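Local coordinates for putative fimbrium tip subunit Fim1C (Bacteroides ovatus, PDB 4EPS), which is probably a component of the tip of fimbriae, filamentous cell-surface appendages that mediate cell adhesion and biofilm formation, at residues P167-I172 with G260-T265; T185-M190 with P423-G428; Y273-G278 with E287-N292; V179-E184 with C331-V336. All blocks are in the same frame, centred on the assembly; numbering follows the deposited sequence. Where two conformers were deposited one is given.

Contact 1. Residues P167-I172 with G260-T265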
loop_
_atom_site.group_PDB
_atom_site.type_symbol
_atom_site.label_atom_id
_atom_site.label_comp_id
_atom_site.label_asym_id
_atom_site.label_seq_id
_atom_site.Cartn_x
_atom_site.Cartn_y
_atom_site.Cartn_z
ATOM N N PRO A 167 13.805 -18.253 7.206
ATOM C CA PRO A 167 12.942 -17.092 6.946
ATOM C C PRO A 167 12.689 -16.902 5.442
ATOM O O PRO A 167 13.542 -17.196 4.601
ATOM C CB PRO A 167 13.732 -15.904 7.512
ATOM C CG PRO A 167 15.118 -16.361 7.638
ATOM C CD PRO A 167 15.106 -17.845 7.803
ATOM N N SER A 168 11.468 -16.500 5.105
ATOM C CA SER A 168 11.085 -16.209 3.722
ATOM C C SER A 168 10.084 -15.066 3.749
ATOM O O SER A 168 9.451 -14.832 4.779
ATOM C CB SER A 168 10.532 -17.437 3.003
ATOM O OG SER A 168 9.359 -17.959 3.611
ATOM N N THR A 169 9.979 -14.320 2.648
ATOM C CA THR A 169 9.080 -13.168 2.619
ATOM C C THR A 169 8.258 -13.135 1.347
ATOM O O THR A 169 8.805 -13.006 0.259
ATOM C CB THR A 169 9.873 -11.856 2.746
ATOM O OG1 THR A 169 10.661 -11.905 3.920
ATOM C CG2 THR A 169 8.937 -10.591 2.798
ATOM N N ARG A 170 6.948 -13.243 1.487
ATOM C CA ARG A 170 6.089 -13.058 0.332
ATOM C C ARG A 170 5.950 -11.544 0.095
ATOM O O ARG A 170 5.703 -10.792 1.039
ATOM C CB ARG A 170 4.719 -13.712 0.539
ATOM C CG ARG A 170 3.729 -13.299 -0.546
ATOM C CD ARG A 170 2.343 -13.758 -0.260
ATOM N NE ARG A 170 1.485 -13.516 -1.423
ATOM C CZ ARG A 170 0.178 -13.740 -1.429
ATOM N NH1 ARG A 170 -0.432 -14.178 -0.334
ATOM N NH2 ARG A 170 -0.535 -13.507 -2.522
ATOM N N TYR A 171 6.136 -11.107 -1.152
ATOM C CA TYR A 171 5.898 -9.718 -1.531
ATOM C C TYR A 171 4.591 -9.637 -2.279
ATOM O O TYR A 171 4.404 -10.337 -3.270
ATOM C CB TYR A 171 7.029 -9.157 -2.425
ATOM C CG TYR A 171 8.273 -8.781 -1.668
ATOM C CD1 TYR A 171 9.175 -9.754 -1.242
ATOM C CD2 TYR A 171 8.547 -7.452 -1.354
ATOM C CE1 TYR A 171 10.306 -9.419 -0.507
ATOM C CE2 TYR A 171 9.686 -7.103 -0.626
ATOM C CZ TYR A 171 10.569 -8.095 -0.219
ATOM O OH TYR A 171 11.689 -7.804 0.511
ATOM N N ILE A 172 3.674 -8.821 -1.793
ATOM C CA ILE A 172 2.452 -8.503 -2.540
ATOM C C ILE A 172 2.798 -7.169 -3.225
ATOM O O ILE A 172 2.798 -6.125 -2.576
ATOM C CB ILE A 172 1.201 -8.440 -1.636
ATOM C CG1 ILE A 172 0.917 -9.838 -0.985
ATOM C CG2 ILE A 172 -0.028 -7.910 -2.411
ATOM C CD1 ILE A 172 0.138 -9.771 0.352
ATOM N N GLY A 260 10.442 -17.573 10.286
ATOM C CA GLY A 260 9.961 -18.360 9.165
ATOM C C GLY A 260 9.282 -17.489 8.116
ATOM O O GLY A 260 9.768 -16.402 7.792
ATOM N N TYR A 261 8.140 -17.943 7.615
ATOM C CA TYR A 261 7.426 -17.239 6.539
ATOM C C TYR A 261 6.707 -15.975 7.021
ATOM O O TYR A 261 6.002 -15.985 8.039
ATOM C CB TYR A 261 6.418 -18.195 5.902
ATOM C CG TYR A 261 5.516 -17.581 4.851
ATOM C CD1 TYR A 261 5.947 -17.434 3.535
ATOM C CD2 TYR A 261 4.211 -17.192 5.163
ATOM C CE1 TYR A 261 5.099 -16.925 2.550
ATOM C CE2 TYR A 261 3.356 -16.687 4.185
ATOM C CZ TYR A 261 3.790 -16.599 2.875
ATOM O OH TYR A 261 2.933 -16.141 1.914
ATOM N N LYS A 262 6.841 -14.881 6.248
ATOM C CA LYS A 262 6.097 -13.662 6.580
ATOM C C LYS A 262 5.652 -13.002 5.269
ATOM O O LYS A 262 6.170 -13.360 4.205
ATOM C CB LYS A 262 6.907 -12.695 7.468
ATOM C CG LYS A 262 7.971 -11.886 6.716
ATOM C CD LYS A 262 8.707 -10.950 7.673
ATOM C CE LYS A 262 9.436 -9.833 6.957
ATOM N NZ LYS A 262 10.576 -10.338 6.142
ATOM N N GLU A 263 4.688 -12.063 5.342
ATOM C CA GLU A 263 4.197 -11.381 4.134
ATOM C C GLU A 263 4.332 -9.880 4.272
ATOM O O GLU A 263 4.108 -9.330 5.359
ATOM C CB GLU A 263 2.706 -11.715 3.879
ATOM C CG GLU A 263 2.372 -13.197 3.746
ATOM C CD GLU A 263 0.990 -13.510 3.185
ATOM O OE1 GLU A 263 0.150 -12.583 3.109
ATOM O OE2 GLU A 263 0.772 -14.669 2.755
ATOM N N VAL A 264 4.708 -9.207 3.173
ATOM C CA VAL A 264 4.800 -7.748 3.139
ATOM C C VAL A 264 4.126 -7.217 1.866
ATOM O O VAL A 264 3.910 -7.954 0.912
ATOM C CB VAL A 264 6.269 -7.195 3.226
ATOM C CG1 VAL A 264 7.003 -7.661 4.491
ATOM C CG2 VAL A 264 7.077 -7.524 1.966
ATOM N N THR A 265 3.845 -5.926 1.856
ATOM C CA THR A 265 3.332 -5.288 0.641
ATOM C C THR A 265 4.365 -4.278 0.181
ATOM O O THR A 265 5.085 -3.704 0.993
ATOM C CB THR A 265 1.942 -4.648 0.795
ATOM O OG1 THR A 265 1.990 -3.625 1.789
ATOM C CG2 THR A 265 0.840 -5.668 1.059
#
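Arg170 and Glu263 run side by side from neighbouring parallel strands, yet their flat ends are nearly perpendicular, the guanidinium and carboxylate planes 85° apart. The extended arginine brings NH1 to Glu263 OE2 at 3.4 Å, a weak salt bridge made at the guanidinium edge. With CG anti to the backbone N (chi1 169°), the aliphatic arm of Arg170 lies against the phenol of Tyr261, Arg170 CD being 3.3 Å from Tyr261 OH. That hydroxyl donates to Glu263 OE2 over 2.7 Å, on the anti side of the carboxylate, so arginine and tyrosine share one acceptor. On the other face of the sheet Lys262 bends at its last torsion (chi4 -67°) and donates from NZ to Thr169 OG1 at 2.7 Å; a bound glycerol also bonds this hydroxyl. Thr169 CG2 meets Val264 CG2 at 3.7 Å, so threonine serves both a charged and an apolar neighbour. A glycine here would probably leave the Lys262 ammonium without this acceptor and open a gap beside Val264. The valine's CG2 in turn sits over one face of the Tyr171 ring, 3.8 Å from its centroid, in a CH-pi contact. Beneath these groups Arg170 N donates to Lys262 O and Arg170 O accepts from Val264 N, the two-neighbour bonding that defines a parallel beta-sheet, here between strands 148-174 and 261-267 of a fimbrillin-superfamily protein.

Contact 2. Residues T185-M190 with P423-G428; sequences TPYVAM and PSITTG
Ser424 only brushes Met190, its OG 4.5 Å from the CE methyl of that selenomethionine. Ser424 and Ile425 are the middle residues of a type I beta turn that runs from Pro423 to Thr426. Ile425 carries the contact, and its two branches go to different partners. CG2 presses on Met190 CE at 3.4 Å, tighter than ordinary van der Waals contact. The other branch, with CG1 set between the backbone N and carbonyl carbon (chi1 58°), carries CD1 over one face of the Tyr187 ring. There CD1 stands 3.9 Å from the ring centroid, a CH-pi contact offset toward the rim on the CE2 and CZ side, and it also lies 3.6 Å from Val188 O. Replacing Tyr187 by alanine would probably strip Ile425 CD1 of its aromatic platform and leave Gly278 O and Tyr274 OH without the phenol that both bond. Thr426, next along, grips Pro423 O twice, through its backbone N and through its hydroxyl, OG1 lying 2.8 Å from that oxygen, and so keeps the turn closed. Beyond the contact, the Thr427 hydroxyl bonds Gly428 O and also Gly509 N. The chemistry is therefore divided: polar bonds shape the loop from within, while its grip on strand 187-190 depends on dispersion and CH-pi contact, which suits a branched aliphatic residue in the middle of the turn.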
loop_
_atom_site.group_PDB
_atom_site.type_symbol
_atom_site.label_atom_id
_atom_site.label_comp_id
_atom_site.label_asym_id
_atom_site.label_seq_id
_atom_site.Cartn_x
_atom_site.Cartn_y
_atom_site.Cartn_z
ATOM N N THR A 185 0.925 -17.025 -8.859
ATOM C CA THR A 185 1.208 -17.668 -7.579
ATOM C C THR A 185 1.939 -16.671 -6.677
ATOM O O THR A 185 2.496 -15.707 -7.213
ATOM C CB THR A 185 2.063 -18.959 -7.878
ATOM O OG1 THR A 185 2.022 -19.864 -6.778
ATOM C CG2 THR A 185 3.502 -18.661 -8.229
ATOM N N PRO A 186 2.011 -16.879 -5.340
ATOM C CA PRO A 186 2.728 -15.906 -4.504
ATOM C C PRO A 186 4.190 -15.726 -4.906
ATOM O O PRO A 186 4.873 -16.672 -5.329
ATOM C CB PRO A 186 2.617 -16.503 -3.090
ATOM C CG PRO A 186 1.329 -17.273 -3.124
ATOM C CD PRO A 186 1.356 -17.911 -4.499
ATOM N N TYR A 187 4.641 -14.478 -4.838
ATOM C CA TYR A 187 6.038 -14.117 -5.091
ATOM C C TYR A 187 6.732 -14.210 -3.759
ATOM O O TYR A 187 6.366 -13.466 -2.861
ATOM C CB TYR A 187 6.120 -12.682 -5.667
ATOM C CG TYR A 187 7.548 -12.252 -5.918
ATOM C CD1 TYR A 187 8.327 -11.714 -4.893
ATOM C CD2 TYR A 187 8.128 -12.401 -7.178
ATOM C CE1 TYR A 187 9.643 -11.315 -5.120
ATOM C CE2 TYR A 187 9.450 -12.022 -7.414
ATOM C CZ TYR A 187 10.201 -11.481 -6.382
ATOM O OH TYR A 187 11.495 -11.116 -6.621
ATOM N N VAL A 188 7.741 -15.092 -3.615
ATOM C CA VAL A 188 8.378 -15.286 -2.310
ATOM C C VAL A 188 9.886 -15.201 -2.400
ATOM O O VAL A 188 10.509 -15.954 -3.142
ATOM C CB VAL A 188 7.951 -16.652 -1.652
ATOM C CG1 VAL A 188 8.542 -16.792 -0.245
ATOM C CG2 VAL A 188 6.425 -16.805 -1.607
ATOM N N ALA A 189 10.464 -14.312 -1.608
ATOM C CA ALA A 189 11.918 -14.169 -1.462
ATOM C C ALA A 189 12.374 -15.252 -0.467
ATOM O O ALA A 189 11.851 -15.302 0.637
ATOM C CB ALA A 189 12.255 -12.780 -0.927
HETATM N N MSE A 190 13.278 -16.128 -0.870
HETATM C CA MSE A 190 13.733 -17.246 -0.019
HETATM C C MSE A 190 15.222 -17.177 0.207
HETATM O O MSE A 190 15.954 -16.641 -0.627
HETATM C CB MSE A 190 13.353 -18.568 -0.689
HETATM C CG MSE A 190 11.853 -18.807 -0.670
HETATM SE SE MSE A 190 11.356 -20.284 -1.744
HETATM C CE MSE A 190 11.416 -19.424 -3.622
ATOM N N PRO A 423 17.888 -15.083 -8.684
ATOM C CA PRO A 423 17.061 -15.967 -7.827
ATOM C C PRO A 423 16.428 -17.088 -8.657
ATOM O O PRO A 423 16.136 -16.893 -9.836
ATOM C CB PRO A 423 15.969 -15.020 -7.288
ATOM C CG PRO A 423 16.506 -13.628 -7.478
ATOM C CD PRO A 423 17.353 -13.705 -8.724
ATOM N N SER A 424 16.159 -18.252 -8.031
ATOM C CA SER A 424 15.556 -19.415 -8.717
ATOM C C SER A 424 14.157 -19.112 -9.262
ATOM O O SER A 424 13.725 -19.730 -10.237
ATOM C CB SER A 424 15.474 -20.601 -7.742
ATOM O OG SER A 424 14.642 -20.267 -6.634
ATOM N N ILE A 425 13.452 -18.150 -8.655
ATOM C CA ILE A 425 12.091 -17.783 -9.073
ATOM C C ILE A 425 12.069 -16.889 -10.332
ATOM O O ILE A 425 10.992 -16.599 -10.838
ATOM C CB ILE A 425 11.329 -17.099 -7.913
ATOM C CG1 ILE A 425 12.073 -15.822 -7.407
ATOM C CG2 ILE A 425 11.068 -18.144 -6.777
ATOM C CD1 ILE A 425 11.289 -14.939 -6.459
ATOM N N THR A 426 13.225 -16.451 -10.810
ATOM C CA THR A 426 13.306 -15.576 -12.002
ATOM C C THR A 426 13.646 -16.361 -13.272
ATOM O O THR A 426 13.927 -17.559 -13.225
ATOM C CB THR A 426 14.365 -14.460 -11.778
ATOM O OG1 THR A 426 15.691 -15.016 -11.838
ATOM C CG2 THR A 426 14.130 -13.675 -10.488
ATOM N N THR A 427 13.691 -15.644 -14.424
ATOM C CA THR A 427 14.052 -16.246 -15.699
ATOM C C THR A 427 15.522 -16.631 -15.759
ATOM O O THR A 427 15.913 -17.413 -16.620
ATOM C CB THR A 427 13.810 -15.203 -16.842
ATOM O OG1 THR A 427 14.642 -14.056 -16.605
ATOM C CG2 THR A 427 12.360 -14.779 -16.978
ATOM N N GLY A 428 16.338 -15.980 -14.940
ATOM C CA GLY A 428 17.782 -16.025 -15.064
ATOM C C GLY A 428 18.163 -14.881 -16.011
ATOM O O GLY A 428 17.290 -14.264 -16.642
#

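Contact 3. Residues Y273-G278 with E287-N292; sequences YYYADG and EPAKDN
Ala276 N donates to Asn292 O at 2.8 Å, nearly in line with the carbonyl bond, where the segments, their end-to-end directions 19° apart, come closest after lying further apart at Tyr273 and Pro288. Tyr275 bridges the two segments with its side chain. CG stands anti to the carbonyl carbon (chi1 -70°), which sends the long ring along the 287-292 loop until the phenol reaches the Ala289 backbone. Tyr275 OH donates there to Ala289 O over 2.6 Å, arriving in the carbonyl plane on a lone pair. The hydroxyl also accepts from a water, 2.9 Å from Tyr275 OH, and this water accepts a hydrogen bond from Ala289 N at 2.8 Å. One phenol thus satisfies the oxygen directly and the nitrogen by relay, and the hydroxyl is what suits tyrosine to the place. The ring is met at its edge as well: Asp291 O lies near its plane, 3.4 Å from Tyr275 CE2. Tyr273 makes a different kind of contact, offering a face. Pro288 CB sits over the ring centre, 3.8 Å from the centroid and 10° off the normal, while its CG touches the CZ end; the compact, conformationally restricted pyrrolidine suits such CH-pi packing. Ala276, small enough to let the backbones approach, opens a type I beta turn's middle pair, and Gly278 N closes that turn on Tyr275 O. Around this contact, helix 446-458 packs on Tyr273 through Lys454, Lys457 and Val458 and on Pro288 through Lys457, while strand 293-300 lies beside strand 273-275, with strand 280-281 flanking the latter as the outermost strand of this antiparallel sheet.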
loop_
_atom_site.group_PDB
_atom_site.type_symbol
_atom_site.label_atom_id
_atom_site.label_comp_id
_atom_site.label_asym_id
_atom_site.label_seq_id
_atom_site.Cartn_x
_atom_site.Cartn_y
_atom_site.Cartn_z
ATOM N N TYR A 273 15.710 -1.445 -5.851
ATOM C CA TYR A 273 16.908 -2.308 -5.745
ATOM C C TYR A 273 16.473 -3.769 -5.646
ATOM O O TYR A 273 15.595 -4.105 -4.845
ATOM C CB TYR A 273 17.785 -1.899 -4.518
ATOM C CG TYR A 273 18.276 -0.471 -4.623
ATOM C CD1 TYR A 273 19.425 -0.160 -5.352
ATOM C CD2 TYR A 273 17.608 0.568 -3.972
ATOM C CE1 TYR A 273 19.882 1.156 -5.452
ATOM C CE2 TYR A 273 18.037 1.892 -4.089
ATOM C CZ TYR A 273 19.186 2.178 -4.810
ATOM O OH TYR A 273 19.615 3.478 -4.917
ATOM N N TYR A 274 17.093 -4.635 -6.452
ATOM C CA TYR A 274 16.762 -6.053 -6.548
ATOM C C TYR A 274 17.903 -6.908 -6.014
ATOM O O TYR A 274 19.069 -6.686 -6.351
ATOM C CB TYR A 274 16.451 -6.424 -8.027
ATOM C CG TYR A 274 15.693 -7.733 -8.125
ATOM C CD1 TYR A 274 14.319 -7.782 -7.905
ATOM C CD2 TYR A 274 16.354 -8.927 -8.424
ATOM C CE1 TYR A 274 13.615 -8.980 -8.007
ATOM C CE2 TYR A 274 15.659 -10.131 -8.525
ATOM C CZ TYR A 274 14.290 -10.151 -8.315
ATOM O OH TYR A 274 13.601 -11.333 -8.384
ATOM N N TYR A 275 17.570 -7.882 -5.162
ATOM C CA TYR A 275 18.578 -8.683 -4.455
ATOM C C TYR A 275 18.597 -10.167 -4.859
ATOM O O TYR A 275 17.648 -10.670 -5.437
ATOM C CB TYR A 275 18.365 -8.528 -2.923
ATOM C CG TYR A 275 18.756 -7.135 -2.479
ATOM C CD1 TYR A 275 17.866 -6.065 -2.599
ATOM C CD2 TYR A 275 20.049 -6.863 -2.017
ATOM C CE1 TYR A 275 18.266 -4.754 -2.328
ATOM C CE2 TYR A 275 20.443 -5.559 -1.698
ATOM C CZ TYR A 275 19.546 -4.510 -1.855
ATOM O OH TYR A 275 19.938 -3.223 -1.575
ATOM N N ALA A 276 19.706 -10.857 -4.542
ATOM C CA ALA A 276 19.957 -12.263 -4.870
ATOM C C ALA A 276 18.861 -13.225 -4.361
ATOM O O ALA A 276 18.634 -14.267 -4.980
ATOM C CB ALA A 276 21.317 -12.685 -4.334
ATOM N N ASP A 277 18.147 -12.868 -3.283
ATOM C CA ASP A 277 17.090 -13.742 -2.757
ATOM C C ASP A 277 15.722 -13.395 -3.388
ATOM O O ASP A 277 14.713 -14.046 -3.086
ATOM C CB ASP A 277 17.036 -13.626 -1.210
ATOM C CG ASP A 277 16.625 -12.253 -0.683
ATOM O OD1 ASP A 277 16.689 -11.259 -1.465
ATOM O OD2 ASP A 277 16.315 -12.152 0.525
ATOM N N GLY A 278 15.700 -12.379 -4.254
ATOM C CA GLY A 278 14.467 -11.938 -4.892
ATOM C C GLY A 278 13.796 -10.810 -4.140
ATOM O O GLY A 278 12.742 -10.340 -4.557
ATOM N N GLU A 287 20.402 4.868 1.811
ATOM C CA GLU A 287 21.608 4.057 2.026
ATOM C C GLU A 287 21.334 2.586 1.692
ATOM O O GLU A 287 21.296 1.733 2.579
ATOM C CB GLU A 287 22.086 4.217 3.494
ATOM C CG GLU A 287 22.693 5.585 3.779
ATOM C CD GLU A 287 23.338 5.725 5.147
ATOM O OE1 GLU A 287 22.736 5.270 6.148
ATOM O OE2 GLU A 287 24.447 6.304 5.218
ATOM N N PRO A 288 21.139 2.248 0.400
ATOM C CA PRO A 288 20.848 0.856 0.067
ATOM C C PRO A 288 22.018 -0.073 0.356
ATOM O O PRO A 288 23.162 0.329 0.164
ATOM C CB PRO A 288 20.565 0.914 -1.443
ATOM C CG PRO A 288 21.260 2.091 -1.928
ATOM C CD PRO A 288 21.154 3.097 -0.811
ATOM N N ALA A 289 21.726 -1.297 0.785
ATOM C CA ALA A 289 22.746 -2.322 1.000
ATOM C C ALA A 289 23.316 -2.749 -0.343
ATOM O O ALA A 289 22.556 -3.058 -1.267
ATOM C CB ALA A 289 22.156 -3.523 1.728
ATOM N N LYS A 290 24.648 -2.774 -0.450
ATOM C CA LYS A 290 25.351 -3.221 -1.654
ATOM C C LYS A 290 25.390 -4.735 -1.677
ATOM O O LYS A 290 25.293 -5.334 -2.746
ATOM C CB LYS A 290 26.781 -2.633 -1.683
ATOM C CG LYS A 290 27.583 -2.955 -2.948
ATOM C CD LYS A 290 28.910 -2.225 -2.905
ATOM C CE LYS A 290 29.788 -2.522 -4.085
ATOM N NZ LYS A 290 30.949 -1.590 -4.118
ATOM N N ASP A 291 25.551 -5.369 -0.487
ATOM C CA ASP A 291 25.620 -6.823 -0.354
ATOM C C ASP A 291 24.429 -7.513 -0.959
ATOM O O ASP A 291 23.281 -7.184 -0.633
ATOM C CB ASP A 291 25.753 -7.277 1.126
ATOM C CG ASP A 291 27.129 -7.079 1.746
ATOM O OD1 ASP A 291 28.064 -6.655 1.014
ATOM O OD2 ASP A 291 27.271 -7.330 2.970
ATOM N N ASN A 292 24.712 -8.501 -1.840
ATOM C CA ASN A 292 23.725 -9.320 -2.538
ATOM C C ASN A 292 22.795 -8.507 -3.464
ATOM O O ASN A 292 21.829 -9.081 -3.966
ATOM C CB ASN A 292 22.895 -10.156 -1.555
ATOM C CG ASN A 292 23.734 -11.185 -0.822
ATOM O OD1 ASN A 292 23.793 -11.206 0.402
ATOM N ND2 ASN A 292 24.476 -11.992 -1.559
HETATM O O HOH W 1 19.001 -1.877 0.818
#

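Contact 4. Residues V179-E184 with C331-V336; sequences VAMPEE and CVHGLV
Glu183 OE1 accepts from His333 NE2 at 2.8 Å, using its anti lone pair, with the oxygen close to the imidazole plane and the carboxylate turned 86° from it. CG of Glu183 sits between the backbone N and carbonyl carbon (chi1 71°), and the chain then runs extended to reach the ring. At the other ring nitrogen, His333 ND1 bonds the terminal carboxylate of Phe510, so the imidazole spans two acids, which would probably favour its charged form. Histidine, with two ring nitrogens that can each serve a partner, suits the bridge. The backbone is specialised here too: His333 and Gly334 both face Phe510 in a classic beta bulge, and the glycine's angles would jam a side chain against the preceding carbonyl. Val332 CG2 packs 3.9 Å from Glu183 CB, so the valine covers the acid's aliphatic part. Beside it a water donates to both Pro182 O and Val332 O, each at 2.7 Å, tying the two backbones. Met181, a selenomethionine bent at its last torsion (chi3 -68°), brings CE 3.4 Å from His333 O. Its SE approaches the imidazole at the edge, 5.3 Å from the centroid, while Tyr187 and Phe173 meet this ring edge-to-face.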
loop_
_atom_site.group_PDB
_atom_site.type_symbol
_atom_site.label_atom_id
_atom_site.label_comp_id
_atom_site.label_asym_id
_atom_site.label_seq_id
_atom_site.Cartn_x
_atom_site.Cartn_y
_atom_site.Cartn_z
ATOM N N VAL A 179 -3.212 -1.288 -4.933
ATOM C CA VAL A 179 -3.934 -2.372 -5.629
ATOM C C VAL A 179 -2.889 -3.435 -6.035
ATOM O O VAL A 179 -1.935 -3.110 -6.740
ATOM C CB VAL A 179 -4.728 -1.836 -6.853
ATOM C CG1 VAL A 179 -5.375 -2.982 -7.641
ATOM C CG2 VAL A 179 -5.778 -0.799 -6.423
ATOM N N ALA A 180 -3.083 -4.690 -5.601
ATOM C CA ALA A 180 -2.151 -5.782 -5.902
ATOM C C ALA A 180 -2.098 -6.021 -7.400
ATOM O O ALA A 180 -3.134 -6.006 -8.089
ATOM C CB ALA A 180 -2.575 -7.060 -5.168
HETATM N N MSE A 181 -0.891 -6.204 -7.924
HETATM C CA MSE A 181 -0.788 -6.486 -9.337
HETATM C C MSE A 181 -1.176 -7.981 -9.568
HETATM O O MSE A 181 -1.048 -8.815 -8.660
HETATM C CB MSE A 181 0.593 -6.078 -9.917
HETATM C CG MSE A 181 1.752 -6.946 -9.605
HETATM SE SE MSE A 181 3.381 -5.849 -10.130
HETATM C CE MSE A 181 3.211 -5.789 -12.108
ATOM N N PRO A 182 -1.786 -8.298 -10.727
ATOM C CA PRO A 182 -2.207 -9.693 -10.961
ATOM C C PRO A 182 -1.007 -10.625 -10.956
ATOM O O PRO A 182 0.082 -10.213 -11.351
ATOM C CB PRO A 182 -2.853 -9.645 -12.355
ATOM C CG PRO A 182 -3.086 -8.203 -12.647
ATOM C CD PRO A 182 -2.050 -7.438 -11.902
ATOM N N GLU A 183 -1.179 -11.853 -10.474
ATOM C CA GLU A 183 -0.096 -12.834 -10.515
ATOM C C GLU A 183 -0.682 -14.249 -10.528
ATOM O O GLU A 183 -1.854 -14.416 -10.209
ATOM C CB GLU A 183 0.923 -12.641 -9.385
ATOM C CG GLU A 183 0.422 -12.998 -8.006
ATOM C CD GLU A 183 1.344 -12.621 -6.869
ATOM O OE1 GLU A 183 2.472 -12.128 -7.116
ATOM O OE2 GLU A 183 0.904 -12.781 -5.712
ATOM N N GLU A 184 0.146 -15.240 -10.878
ATOM C CA GLU A 184 -0.278 -16.640 -10.955
ATOM C C GLU A 184 -0.121 -17.358 -9.621
ATOM O O GLU A 184 -0.954 -18.205 -9.278
ATOM C CB GLU A 184 0.521 -17.378 -12.039
ATOM C CG GLU A 184 0.245 -16.879 -13.446
ATOM C CD GLU A 184 -1.188 -16.994 -13.937
ATOM O OE1 GLU A 184 -1.789 -18.083 -13.795
ATOM O OE2 GLU A 184 -1.701 -15.991 -14.486
ATOM N N CYS A 331 6.659 -15.213 -13.750
ATOM C CA CYS A 331 7.405 -13.946 -13.933
ATOM C C CYS A 331 6.572 -12.878 -14.651
ATOM O O CYS A 331 6.792 -12.566 -15.811
ATOM C CB CYS A 331 8.735 -14.226 -14.634
ATOM S SG CYS A 331 9.876 -15.233 -13.642
ATOM N N VAL A 332 5.594 -12.323 -13.930
ATOM C CA VAL A 332 4.610 -11.359 -14.461
ATOM C C VAL A 332 4.703 -10.008 -13.747
ATOM O O VAL A 332 3.785 -9.205 -13.866
ATOM C CB VAL A 332 3.180 -11.980 -14.288
ATOM C CG1 VAL A 332 3.044 -13.279 -15.102
ATOM C CG2 VAL A 332 2.851 -12.233 -12.801
ATOM N N HIS A 333 5.796 -9.756 -12.997
ATOM C CA HIS A 333 5.925 -8.526 -12.204
ATOM C C HIS A 333 6.789 -7.459 -12.870
ATOM O O HIS A 333 6.533 -6.266 -12.696
ATOM C CB HIS A 333 6.501 -8.850 -10.814
ATOM C CG HIS A 333 5.716 -9.913 -10.111
ATOM N ND1 HIS A 333 6.117 -11.236 -10.131
ATOM C CD2 HIS A 333 4.540 -9.818 -9.448
ATOM C CE1 HIS A 333 5.192 -11.902 -9.455
ATOM N NE2 HIS A 333 4.223 -11.088 -9.023
ATOM N N GLY A 334 7.813 -7.875 -13.600
ATOM C CA GLY A 334 8.640 -6.875 -14.256
ATOM C C GLY A 334 9.983 -7.382 -14.710
ATOM O O GLY A 334 10.200 -8.594 -14.824
ATOM N N LEU A 335 10.868 -6.426 -15.014
ATOM C CA LEU A 335 12.204 -6.724 -15.501
ATOM C C LEU A 335 13.218 -6.045 -14.591
ATOM O O LEU A 335 12.961 -4.946 -14.080
ATOM C CB LEU A 335 12.376 -6.191 -16.964
ATOM C CG LEU A 335 11.417 -6.745 -18.023
ATOM C CD1 LEU A 335 11.640 -6.045 -19.372
ATOM C CD2 LEU A 335 11.612 -8.257 -18.221
ATOM N N VAL A 336 14.385 -6.646 -14.500
ATOM C CA VAL A 336 15.523 -6.146 -13.732
ATOM C C VAL A 336 16.710 -6.031 -14.664
ATOM O O VAL A 336 16.992 -6.961 -15.408
ATOM C CB VAL A 336 15.847 -7.101 -12.529
ATOM C CG1 VAL A 336 17.232 -6.822 -11.921
ATOM C CG2 VAL A 336 14.760 -7.025 -11.451
HETATM O O HOH W 2 1.173 -8.865 -13.425
#

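The four contacts cluster where strands 148-174 and 187-190 approach the sheet holding strands 273-275 and 334-338. Contacts 1 and 2, with centres about 12 Å apart, join as antiparallel strands through Thr169 O and Ala189 N at 2.8 Å. Tyr187 of contact 2 also reaches contacts 3 and 4: its OH lies 2.5 Å from Gly278 O of contact 3, and its CD2 is 3.7 Å from His333 CE1 of contact 4. A long, weak ion pair, Arg170 NH2 to Glu183 OE2 at 3.6 Å, ties contact 1 to contact 4. Contacts 3 and 4 touch through Tyr274 and Val336. Glycerol molecules, probably from the crystallisation liquor, bind at contact 1 and at contact 3.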